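Local coordinates for Serine/threonine-protein kinase Tel1 (Chaetomium thermophilum, PDB 6SKY), which is a PI3-kinase-like serine/threonine kinase that probably senses DNA damage and activates checkpoint signalling by phosphorylating protein substrates at [ST]-Q motifs, at residues A1980-L1985 and S1996-Q2001; A2013-A2018 and W2035-Y2040; N2065-L2070 and G2085-L2090. All blocks are in the same frame, centred on the assembly; numbering follows the deposited sequence.

How the contacts relate
The three contacts follow one another along the chain and join successive helices of the FAT region, an alpha solenoid. Contacts 1 and 2 have centres about 14 Å apart and touch directly: Ile1982 CG2 lies 3.6 Å from Ala2013 CB, and Leu1998 packs on Thr2014 and Thr2017. Contact 2 passes to contact 3 through helix 2035-2047, where Trp2035 CB meets Ala2086 CB at 3.7 Å and Thr2038 fits against Thr2066 and Leu2090. Contacts 1 and 3 do not touch, their nearest atoms being about 17 Å apart. All three lie away from the nucleotide pocket and magnesium site of the kinase domain; contact 1 alone borders the second subunit.

Contact 1 (A1980-L1985 and S1996-Q2001); sequences ALIKAL and SLLQSQ
Leu1997 and Ile1982 form the centre of an entirely apolar contact between 1980-1985 and 1996-2001, and each loses more surface to the opposite segment than any other residue here. CG1 of Ile1982 lies 4.0 Å from CB of Leu1997 and also reaches its CD1 methyl. That methyl meets two leucines one helical turn apart as well: Leu1997 CD1 sits 3.8 Å from Leu1981 CB and 3.6 Å from Leu1985 CD1. The side chains of Leu1985 and Leu1997 run at about a right angle to each other, and a single methyl from each makes the touch.

Ile1982 also engages Leu1998 with both of its branches. Its CD1 comes within 3.8 Å of Leu1998 CD2, while CG2 packs against the same methyl at 4.0 Å. With CG1 anti to the carbonyl carbon (chi1 -60°) and CG2 anti to the backbone N, the CG1 branch touches both Leu1997 and Leu1998, and CG2 adds to the grip on Leu1998.

The polar groups bond locally, none of them across the contact. The hydroxyl of Ser2000 donates to Ser1996 O at 3.1 Å, with a C=O...OG angle of 161°, and ties Ser2000 back to the residue four positions earlier; the backbone N of Gln2001 bonds to Leu1998 O.

Helices 1974-1988 and 1991-1999 are consecutive and separated by a very short connection, consistent with a helical hairpin of the solenoid. Leu1981 turns its other contacts to Leu1956, Arg1959 and Tyr1963 of helix 1953-1968, and Ile1982 and Leu1998 are covered by helix 2011-2021. At the dimer interface Leu1981 packs on Leu1993 of the second subunit, and Leu1997 on Ser1996 of that subunit.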
# COMPACT_ATOMS: atom_id res chain seq x y z
N ALA A 1980 -17.54 -18.22 -9.00
CA ALA A 1980 -16.46 -17.70 -8.18
C ALA A 1980 -16.66 -16.23 -7.90
O ALA A 1980 -16.61 -15.79 -6.74
CB ALA A 1980 -15.12 -17.95 -8.86
N LEU A 1981 -16.97 -15.46 -8.94
CA LEU A 1981 -17.14 -14.02 -8.76
C LEU A 1981 -18.22 -13.73 -7.73
O LEU A 1981 -18.00 -12.93 -6.81
CB LEU A 1981 -17.48 -13.37 -10.09
CG LEU A 1981 -16.26 -12.90 -10.86
CD1 LEU A 1981 -16.68 -12.39 -12.19
CD2 LEU A 1981 -15.58 -11.81 -10.08
N ILE A 1982 -19.37 -14.39 -7.84
CA ILE A 1982 -20.44 -14.15 -6.89
C ILE A 1982 -19.93 -14.40 -5.48
O ILE A 1982 -20.09 -13.57 -4.58
CB ILE A 1982 -21.66 -15.01 -7.22
CG1 ILE A 1982 -22.17 -14.68 -8.61
CG2 ILE A 1982 -22.76 -14.75 -6.22
CD1 ILE A 1982 -23.02 -15.74 -9.21
N LYS A 1983 -19.24 -15.53 -5.29
CA LYS A 1983 -18.66 -15.83 -4.00
C LYS A 1983 -17.79 -14.68 -3.53
O LYS A 1983 -18.00 -14.13 -2.45
CB LYS A 1983 -17.86 -17.13 -4.08
CG LYS A 1983 -17.49 -17.72 -2.75
CD LYS A 1983 -16.48 -18.84 -2.92
CE LYS A 1983 -15.91 -19.26 -1.58
NZ LYS A 1983 -14.73 -20.15 -1.73
N ALA A 1984 -16.86 -14.25 -4.38
CA ALA A 1984 -15.99 -13.13 -4.03
C ALA A 1984 -16.80 -11.90 -3.67
O ALA A 1984 -16.57 -11.27 -2.64
CB ALA A 1984 -15.04 -12.83 -5.18
N LEU A 1985 -17.81 -11.57 -4.48
CA LEU A 1985 -18.54 -10.34 -4.25
C LEU A 1985 -19.40 -10.40 -3.01
O LEU A 1985 -19.92 -9.37 -2.58
CB LEU A 1985 -19.40 -9.99 -5.46
CG LEU A 1985 -18.65 -9.46 -6.68
CD1 LEU A 1985 -19.57 -9.39 -7.86
CD2 LEU A 1985 -18.09 -8.11 -6.38
N SER A 1996 -26.85 -8.43 -9.37
CA SER A 1996 -26.89 -8.35 -10.83
C SER A 1996 -26.20 -9.53 -11.48
O SER A 1996 -26.60 -9.95 -12.56
CB SER A 1996 -26.26 -7.04 -11.30
OG SER A 1996 -24.86 -7.13 -11.26
N LEU A 1997 -25.16 -10.07 -10.85
CA LEU A 1997 -24.50 -11.25 -11.40
C LEU A 1997 -25.32 -12.51 -11.23
O LEU A 1997 -25.16 -13.46 -11.99
CB LEU A 1997 -23.14 -11.44 -10.75
CG LEU A 1997 -21.88 -10.99 -11.47
CD1 LEU A 1997 -20.70 -11.37 -10.64
CD2 LEU A 1997 -21.79 -11.65 -12.82
N LEU A 1998 -26.18 -12.55 -10.21
CA LEU A 1998 -27.06 -13.70 -10.02
C LEU A 1998 -28.23 -13.65 -10.99
O LEU A 1998 -28.62 -14.68 -11.53
CB LEU A 1998 -27.57 -13.75 -8.59
CG LEU A 1998 -26.62 -14.19 -7.49
CD1 LEU A 1998 -27.15 -13.78 -6.15
CD2 LEU A 1998 -26.45 -15.67 -7.55
N GLN A 1999 -28.80 -12.47 -11.21
CA GLN A 1999 -29.93 -12.36 -12.12
C GLN A 1999 -29.56 -12.72 -13.55
O GLN A 1999 -30.44 -13.02 -14.35
CB GLN A 1999 -30.51 -10.95 -12.09
CG GLN A 1999 -31.33 -10.69 -10.85
CD GLN A 1999 -31.85 -9.28 -10.79
OE1 GLN A 1999 -31.28 -8.37 -11.39
NE2 GLN A 1999 -32.94 -9.09 -10.07
N SER A 2000 -28.28 -12.71 -13.88
CA SER A 2000 -27.80 -13.21 -15.16
C SER A 2000 -27.63 -14.71 -15.17
O SER A 2000 -27.12 -15.26 -16.15
CB SER A 2000 -26.47 -12.53 -15.51
OG SER A 2000 -26.59 -11.13 -15.41
N GLN A 2001 -28.04 -15.38 -14.10
CA GLN A 2001 -27.85 -16.82 -13.92
C GLN A 2001 -26.39 -17.21 -14.09
O GLN A 2001 -25.67 -17.40 -13.11
CB GLN A 2001 -28.74 -17.61 -14.88
CG GLN A 2001 -30.09 -18.01 -14.29
CD GLN A 2001 -30.97 -16.83 -13.94
OE1 GLN A 2001 -31.39 -16.07 -14.81
NE2 GLN A 2001 -31.26 -16.66 -12.66

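Contact 2 (A2013-A2018 and W2035-Y2040); sequences ATFTTA and WAVTVY
Phe2015 and Tyr2040 make an offset edge-to-face pair, the edge of the phenylalanine turned to the tyrosine face. Their centroids are 5.2 Å apart and their planes meet at 67°. Tyr2040 CG is anti to the backbone N (chi1 -178°), an orientation that carries its ring across to helix 2011-2021.

A CH-pi contact engages one face of Phe2015: Val2037 CG2 lies 4.1 Å from the ring centroid, offset toward the rim. The two helix segments run in the same general direction, inclined at 34° with axes 8.3 Å apart, as neighbouring solenoid helices joined by a long, mostly non-helical connection. Small residues allow this approach, with Ala2036 CB 4.0 Å from Phe2015 CB and Ala2018 CB 3.7 Å from Tyr2040 CE1.

The hydroxyls of Tyr2040 and Thr2016 find their partners outside the two segments. Tyr2040 OH is hydrogen-bonded to Ile2023 O and Leu2026 N in the connection, and Thr2016 OG1, which rests 3.8 Å from Ala2036 CB, bonds to Asp2012 O. A leucine in place of Tyr2040 would probably leave the Phe2015 edge without its aromatic partner and Ile2023 O without the hydroxyl that ties the connection to helix 2035-2047.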
# COMPACT_ATOMS: atom_id res chain seq x y z
N ALA A 2013 -25.40 -17.75 -1.64
CA ALA A 2013 -25.26 -16.41 -2.21
C ALA A 2013 -26.61 -15.79 -2.50
O ALA A 2013 -26.86 -14.63 -2.17
CB ALA A 2013 -24.41 -16.47 -3.47
N THR A 2014 -27.51 -16.56 -3.12
CA THR A 2014 -28.84 -16.06 -3.42
C THR A 2014 -29.53 -15.53 -2.17
O THR A 2014 -30.02 -14.40 -2.15
CB THR A 2014 -29.68 -17.16 -4.05
OG1 THR A 2014 -29.02 -17.66 -5.22
CG2 THR A 2014 -31.03 -16.64 -4.44
N PHE A 2015 -29.56 -16.33 -1.11
CA PHE A 2015 -30.36 -15.92 0.04
C PHE A 2015 -29.63 -14.95 0.96
O PHE A 2015 -30.30 -14.12 1.60
CB PHE A 2015 -30.84 -17.16 0.77
CG PHE A 2015 -31.87 -17.90 -0.00
CD1 PHE A 2015 -33.20 -17.59 0.13
CD2 PHE A 2015 -31.51 -18.86 -0.91
CE1 PHE A 2015 -34.14 -18.24 -0.60
CE2 PHE A 2015 -32.45 -19.51 -1.65
CZ PHE A 2015 -33.76 -19.20 -1.49
N THR A 2016 -28.30 -14.95 0.98
CA THR A 2016 -27.57 -13.90 1.67
C THR A 2016 -27.80 -12.55 1.01
O THR A 2016 -28.05 -11.55 1.69
CB THR A 2016 -26.09 -14.23 1.69
OG1 THR A 2016 -25.88 -15.48 2.35
CG2 THR A 2016 -25.34 -13.18 2.44
N THR A 2017 -27.73 -12.51 -0.32
CA THR A 2017 -27.96 -11.26 -1.04
C THR A 2017 -29.39 -10.79 -0.88
O THR A 2017 -29.64 -9.59 -0.73
CB THR A 2017 -27.62 -11.46 -2.51
OG1 THR A 2017 -26.28 -11.94 -2.62
CG2 THR A 2017 -27.74 -10.17 -3.25
N ALA A 2018 -30.35 -11.71 -0.91
CA ALA A 2018 -31.74 -11.33 -0.72
C ALA A 2018 -31.98 -10.76 0.66
O ALA A 2018 -32.78 -9.84 0.83
CB ALA A 2018 -32.65 -12.52 -0.97
N TRP A 2035 -27.72 -22.56 5.86
CA TRP A 2035 -28.04 -21.66 6.96
C TRP A 2035 -28.69 -20.38 6.46
O TRP A 2035 -29.53 -19.79 7.15
CB TRP A 2035 -26.78 -21.34 7.76
CG TRP A 2035 -25.85 -20.45 7.04
CD1 TRP A 2035 -24.86 -20.82 6.19
CD2 TRP A 2035 -25.82 -19.03 7.10
NE1 TRP A 2035 -24.22 -19.71 5.71
CE2 TRP A 2035 -24.79 -18.60 6.26
CE3 TRP A 2035 -26.57 -18.07 7.79
CZ2 TRP A 2035 -24.49 -17.26 6.08
CZ3 TRP A 2035 -26.27 -16.76 7.61
CH2 TRP A 2035 -25.24 -16.36 6.77
N ALA A 2036 -28.32 -19.95 5.26
CA ALA A 2036 -28.86 -18.72 4.69
C ALA A 2036 -30.34 -18.85 4.44
O ALA A 2036 -31.09 -17.89 4.66
CB ALA A 2036 -28.11 -18.39 3.41
N VAL A 2037 -30.80 -20.02 4.02
CA VAL A 2037 -32.22 -20.24 3.77
C VAL A 2037 -33.00 -20.22 5.08
O VAL A 2037 -34.09 -19.66 5.15
CB VAL A 2037 -32.42 -21.55 3.01
CG1 VAL A 2037 -33.86 -21.75 2.69
CG2 VAL A 2037 -31.61 -21.54 1.75
N THR A 2038 -32.45 -20.82 6.13
CA THR A 2038 -33.09 -20.82 7.44
C THR A 2038 -33.28 -19.40 7.96
O THR A 2038 -34.38 -19.00 8.36
CB THR A 2038 -32.25 -21.63 8.41
OG1 THR A 2038 -32.20 -22.99 7.99
CG2 THR A 2038 -32.82 -21.57 9.80
N VAL A 2039 -32.19 -18.64 7.97
CA VAL A 2039 -32.25 -17.27 8.47
C VAL A 2039 -33.17 -16.42 7.59
O VAL A 2039 -33.95 -15.60 8.10
CB VAL A 2039 -30.82 -16.72 8.54
CG1 VAL A 2039 -30.81 -15.24 8.44
CG2 VAL A 2039 -30.18 -17.15 9.83
N TYR A 2040 -33.13 -16.64 6.28
CA TYR A 2040 -33.99 -15.90 5.37
C TYR A 2040 -35.45 -16.19 5.63
O TYR A 2040 -36.27 -15.27 5.59
CB TYR A 2040 -33.64 -16.26 3.93
CG TYR A 2040 -34.45 -15.50 2.93
CD1 TYR A 2040 -34.21 -14.17 2.70
CD2 TYR A 2040 -35.47 -16.11 2.22
CE1 TYR A 2040 -34.94 -13.47 1.81
CE2 TYR A 2040 -36.20 -15.41 1.32
CZ TYR A 2040 -35.93 -14.09 1.12
OH TYR A 2040 -36.66 -13.37 0.22

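Contact 3 (N2065-L2070 and G2085-L2090); sequences NTVRHL and GALAAL
Leu2087 is the hub of this contact, and Thr2066, Val2067 and Leu2070 all pack on it. The closest approach is that of Thr2066 CG2 to Leu2087 CG at 3.6 Å, the two side chains sliding past each other in opposite directions. With OG1 beside the backbone N (chi1 -59°) and CG2 therefore anti to it, the threonine presents its methyl to the leucine. Leu2087 divides its two methyls among the partners. CD1 meets CD1 of Leu2070 tip to tip at 3.8 Å, whereas CD2 lies 3.9 Å from Thr2066 CB and is approached more loosely by Val2067 CG2, 4.2 Å away, whose side chain crosses it at about a right angle. Leu2090 adds a peripheral contact, its CD1 being 4.4 Å from Thr2066 OG1.

A second shell surrounds these groups. Thr2066 OG1 is hydrogen-bonded to Gly2062 O one turn earlier, so the hydroxyl of this buried threonine has a partner within its own helix, which probably helps keep the methyl turned to Leu2087. Leu2070 also touches Leu2080 and Gln2083, Val2067 and Leu2087 are covered by Leu1630 and Leu1637 of helix 1627-1644, and Leu2090 also touches Ala2042 of helix 2035-2047.

The helix segments run antiparallel at 163°, their axes 10.4 Å apart, a spacing filled by the leucine and threonine side chains. Helices 2052-2070 and 2077-2097 thus pair as an antiparallel helical hairpin, the recurring element of TPR-like alpha solenoids such as the FAT domain.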
# COMPACT_ATOMS: atom_id res chain seq x y z
N ASN A 2065 -34.63 -27.28 13.06
CA ASN A 2065 -34.02 -27.83 11.86
C ASN A 2065 -32.50 -27.68 11.89
O ASN A 2065 -31.78 -28.57 11.44
CB ASN A 2065 -34.60 -27.16 10.63
CG ASN A 2065 -36.09 -27.36 10.52
OD1 ASN A 2065 -36.59 -28.46 10.72
ND2 ASN A 2065 -36.81 -26.28 10.22
N THR A 2066 -32.00 -26.56 12.41
CA THR A 2066 -30.56 -26.38 12.47
C THR A 2066 -29.91 -27.39 13.40
O THR A 2066 -28.85 -27.93 13.09
CB THR A 2066 -30.23 -24.96 12.91
OG1 THR A 2066 -30.78 -24.03 11.99
CG2 THR A 2066 -28.75 -24.77 12.95
N VAL A 2067 -30.53 -27.67 14.55
CA VAL A 2067 -29.96 -28.67 15.44
C VAL A 2067 -30.02 -30.05 14.81
O VAL A 2067 -29.08 -30.84 14.92
CB VAL A 2067 -30.67 -28.64 16.80
CG1 VAL A 2067 -30.21 -29.79 17.65
CG2 VAL A 2067 -30.36 -27.37 17.49
N ARG A 2068 -31.12 -30.36 14.12
CA ARG A 2068 -31.19 -31.65 13.44
C ARG A 2068 -30.12 -31.79 12.37
O ARG A 2068 -29.67 -32.90 12.09
CB ARG A 2068 -32.57 -31.85 12.82
CG ARG A 2068 -33.67 -32.18 13.80
CD ARG A 2068 -34.81 -32.81 13.05
NE ARG A 2068 -36.03 -32.90 13.85
CZ ARG A 2068 -37.06 -32.07 13.72
NH1 ARG A 2068 -38.13 -32.23 14.48
NH2 ARG A 2068 -37.02 -31.09 12.84
N HIS A 2069 -29.73 -30.68 11.75
CA HIS A 2069 -28.69 -30.76 10.73
C HIS A 2069 -27.30 -30.88 11.36
O HIS A 2069 -26.44 -31.57 10.82
CB HIS A 2069 -28.75 -29.54 9.82
CG HIS A 2069 -27.82 -29.61 8.66
ND1 HIS A 2069 -27.06 -28.54 8.25
CD2 HIS A 2069 -27.51 -30.63 7.82
CE1 HIS A 2069 -26.33 -28.89 7.21
NE2 HIS A 2069 -26.58 -30.16 6.93
N LEU A 2070 -27.07 -30.21 12.49
CA LEU A 2070 -25.81 -30.37 13.20
C LEU A 2070 -25.63 -31.80 13.69
O LEU A 2070 -24.51 -32.30 13.76
CB LEU A 2070 -25.73 -29.42 14.38
CG LEU A 2070 -25.41 -27.95 14.16
CD1 LEU A 2070 -25.70 -27.20 15.43
CD2 LEU A 2070 -23.97 -27.78 13.79
N GLY A 2085 -23.44 -20.28 13.86
CA GLY A 2085 -23.76 -18.87 13.71
C GLY A 2085 -25.20 -18.62 13.33
O GLY A 2085 -25.79 -17.62 13.73
N ALA A 2086 -25.79 -19.52 12.54
CA ALA A 2086 -27.23 -19.45 12.29
C ALA A 2086 -28.03 -19.59 13.58
O ALA A 2086 -29.01 -18.88 13.79
CB ALA A 2086 -27.64 -20.53 11.29
N LEU A 2087 -27.62 -20.52 14.44
CA LEU A 2087 -28.27 -20.64 15.74
C LEU A 2087 -28.16 -19.36 16.54
O LEU A 2087 -29.12 -18.92 17.18
CB LEU A 2087 -27.66 -21.80 16.53
CG LEU A 2087 -28.04 -23.23 16.17
CD1 LEU A 2087 -27.26 -24.16 17.04
CD2 LEU A 2087 -29.50 -23.42 16.39
N ALA A 2088 -26.98 -18.73 16.54
CA ALA A 2088 -26.79 -17.49 17.29
C ALA A 2088 -27.65 -16.36 16.74
O ALA A 2088 -28.22 -15.57 17.50
CB ALA A 2088 -25.32 -17.10 17.28
N ALA A 2089 -27.75 -16.27 15.41
CA ALA A 2089 -28.60 -15.26 14.79
C ALA A 2089 -30.07 -15.45 15.15
O ALA A 2089 -30.77 -14.49 15.49
CB ALA A 2089 -28.42 -15.29 13.28
N LEU A 2090 -30.56 -16.69 15.05
CA LEU A 2090 -31.95 -16.95 15.42
C LEU A 2090 -32.21 -16.67 16.89
O LEU A 2090 -33.29 -16.21 17.25
CB LEU A 2090 -32.32 -18.39 15.09
CG LEU A 2090 -32.43 -18.77 13.62
CD1 LEU A 2090 -32.40 -20.25 13.47
CD2 LEU A 2090 -33.69 -18.23 13.04